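Local coordinates for protein PLP-Dependent L-Arginine Hydroxylase MppP (Streptomyces wadayamensis, PDB 5DJ1) that probably binds pyridoxal 5'-phosphate as an aminotransferase-fold enzyme, acts as an L-arginine hydroxylase and binds magnesium, at residues P78-R83 / F235-G240. Residues are numbered along the deposited sequence; the frame is centred on the assembly and turned at random.
Sequences PAEPGR and FSEDIG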
loop_
_atom_site.group_PDB
_atom_site.type_symbol
_atom_site.label_atom_id
_atom_site.label_comp_id
_atom_site.label_asym_id
_atom_site.label_seq_id
_atom_site.Cartn_x
_atom_site.Cartn_y
_atom_site.Cartn_z
ATOM N N PRO B 78 -17.077 -2.120 -14.575
ATOM C CA PRO B 78 -16.465 -1.489 -15.749
ATOM C C PRO B 78 -15.150 -2.156 -16.137
ATOM O O PRO B 78 -14.157 -2.050 -15.407
ATOM C CB PRO B 78 -16.246 -0.039 -15.292
ATOM C CG PRO B 78 -16.081 -0.128 -13.848
ATOM C CD PRO B 78 -16.979 -1.248 -13.387
ATOM N N ALA B 79 -15.137 -2.838 -17.284
ATOM C CA ALA B 79 -14.044 -3.729 -17.659
ATOM C C ALA B 79 -13.041 -3.068 -18.583
ATOM O O ALA B 79 -12.021 -3.679 -18.904
ATOM C CB ALA B 79 -14.585 -4.997 -18.324
ATOM N N GLU B 80 -13.290 -1.842 -19.002
ATOM C CA GLU B 80 -12.315 -1.131 -19.811
ATOM C C GLU B 80 -11.024 -0.937 -19.006
ATOM O O GLU B 80 -11.086 -0.590 -17.810
ATOM C CB GLU B 80 -12.907 0.203 -20.262
ATOM C CG GLU B 80 -11.928 1.151 -20.943
ATOM C CD GLU B 80 -12.588 2.475 -21.351
ATOM O OE1 GLU B 80 -12.488 2.842 -22.545
ATOM O OE2 GLU B 80 -13.214 3.141 -20.485
ATOM N N PRO B 81 -9.851 -1.192 -19.595
ATOM C CA PRO B 81 -8.597 -1.047 -18.839
ATOM C C PRO B 81 -8.476 0.331 -18.219
ATOM O O PRO B 81 -8.768 1.340 -18.856
ATOM C CB PRO B 81 -7.518 -1.284 -19.901
ATOM C CG PRO B 81 -8.156 -2.191 -20.876
ATOM C CD PRO B 81 -9.616 -1.775 -20.926
ATOM N N GLY B 82 -8.105 0.364 -16.932
ATOM C CA GLY B 82 -7.946 1.603 -16.192
ATOM C C GLY B 82 -9.146 2.089 -15.404
ATOM O O GLY B 82 -9.018 3.092 -14.691
ATOM N N ARG B 83 -10.311 1.430 -15.498
ATOM C CA ARG B 83 -11.453 1.837 -14.689
ATOM C C ARG B 83 -11.436 1.193 -13.302
ATOM O O ARG B 83 -12.004 1.752 -12.354
ATOM C CB ARG B 83 -12.775 1.476 -15.382
ATOM C CG ARG B 83 -13.134 2.301 -16.624
ATOM C CD ARG B 83 -13.624 3.724 -16.298
ATOM N NE ARG B 83 -14.582 3.770 -15.190
ATOM C CZ ARG B 83 -15.887 3.542 -15.305
ATOM N NH1 ARG B 83 -16.450 3.251 -16.492
ATOM N NH2 ARG B 83 -16.643 3.595 -14.217
ATOM N N PHE B 235 -14.857 3.319 -9.601
ATOM C CA PHE B 235 -15.637 4.540 -9.415
ATOM C C PHE B 235 -16.298 4.968 -10.713
ATOM O O PHE B 235 -15.889 4.574 -11.799
ATOM C CB PHE B 235 -14.773 5.663 -8.841
ATOM C CG PHE B 235 -13.489 5.852 -9.567
ATOM C CD1 PHE B 235 -13.424 6.654 -10.704
ATOM C CD2 PHE B 235 -12.336 5.221 -9.124
ATOM C CE1 PHE B 235 -12.233 6.824 -11.374
ATOM C CE2 PHE B 235 -11.140 5.385 -9.804
ATOM C CZ PHE B 235 -11.093 6.185 -10.924
ATOM N N SER B 236 -17.370 5.742 -10.574
ATOM C CA SER B 236 -18.116 6.225 -11.724
ATOM C C SER B 236 -17.300 7.265 -12.487
ATOM O O SER B 236 -16.399 7.914 -11.943
ATOM C CB SER B 236 -19.437 6.855 -11.290
ATOM O OG SER B 236 -19.193 7.951 -10.420
ATOM N N GLU B 237 -17.637 7.422 -13.769
ATOM C CA GLU B 237 -16.928 8.380 -14.612
ATOM C C GLU B 237 -17.246 9.825 -14.259
ATOM O O GLU B 237 -16.517 10.721 -14.681
ATOM C CB GLU B 237 -17.265 8.088 -16.086
ATOM C CG GLU B 237 -16.622 6.786 -16.535
ATOM C CD GLU B 237 -16.504 6.637 -18.039
ATOM O OE1 GLU B 237 -17.554 6.631 -18.725
ATOM O OE2 GLU B 237 -15.352 6.507 -18.519
ATOM N N ASP B 238 -18.277 10.060 -13.464
ATOM C CA ASP B 238 -18.626 11.385 -12.966
ATOM C C ASP B 238 -18.319 11.540 -11.482
ATOM O O ASP B 238 -18.883 12.408 -10.815
ATOM C CB ASP B 238 -20.101 11.667 -13.218
ATOM C CG ASP B 238 -21.017 10.709 -12.457
ATOM O OD1 ASP B 238 -20.536 9.647 -11.975
ATOM O OD2 ASP B 238 -22.219 11.025 -12.333
ATOM N N ILE B 239 -17.368 10.755 -10.969
ATOM C CA ILE B 239 -17.092 10.738 -9.532
ATOM C C ILE B 239 -16.822 12.146 -8.992
ATOM O O ILE B 239 -17.218 12.488 -7.869
ATOM C CB ILE B 239 -15.932 9.763 -9.237
ATOM C CG1 ILE B 239 -15.644 9.650 -7.735
ATOM C CG2 ILE B 239 -14.650 10.165 -9.965
ATOM C CD1 ILE B 239 -16.890 9.230 -6.920
ATOM N N GLY B 240 -16.144 12.983 -9.766
ATOM C CA GLY B 240 -15.930 14.369 -9.376
ATOM C C GLY B 240 -14.976 14.574 -8.223
ATOM O O GLY B 240 -15.104 15.550 -7.487
#
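At one edge of the aminotransferase domain's mixed sheet, the turn leading into outermost strand 84-87 meets the end of its antiparallel neighbour, strand 231-235, through R83. R83 NH2 donates to F235 O over 2.7 Å with an N-H...O angle of 162°; the oxygen lies near the guanidinium plane, the donor tilted 24° from the carbonyl plane. A chain bent at chi2 (-75°) and again at chi3 carries NH2 to that carbonyl. E237 crosses R83 at about a right angle, its CG over the centre of one guanidinium face, 3.5 Å from R83 CZ; P78 CB lies toward the rim of the opposite face. The carboxylate stacks nearly parallel to the guanidinium, OE2 well out of its plane with no N-H pointing at it, so the long 4.0 Å salt bridge from R83 NH1 to E237 OE2 acts through charge alone. With E80 OE2 4.4 Å from E237 OE2, the arginine's charge may ease the repulsion. A leucine in place of R83 would probably leave F235 O without this donor and E237 without its nearby positive charge. Two beta turns, type II at E80-R83 and type I at S236-I239, are joined beside antiparallel strands of the fold's large sheet.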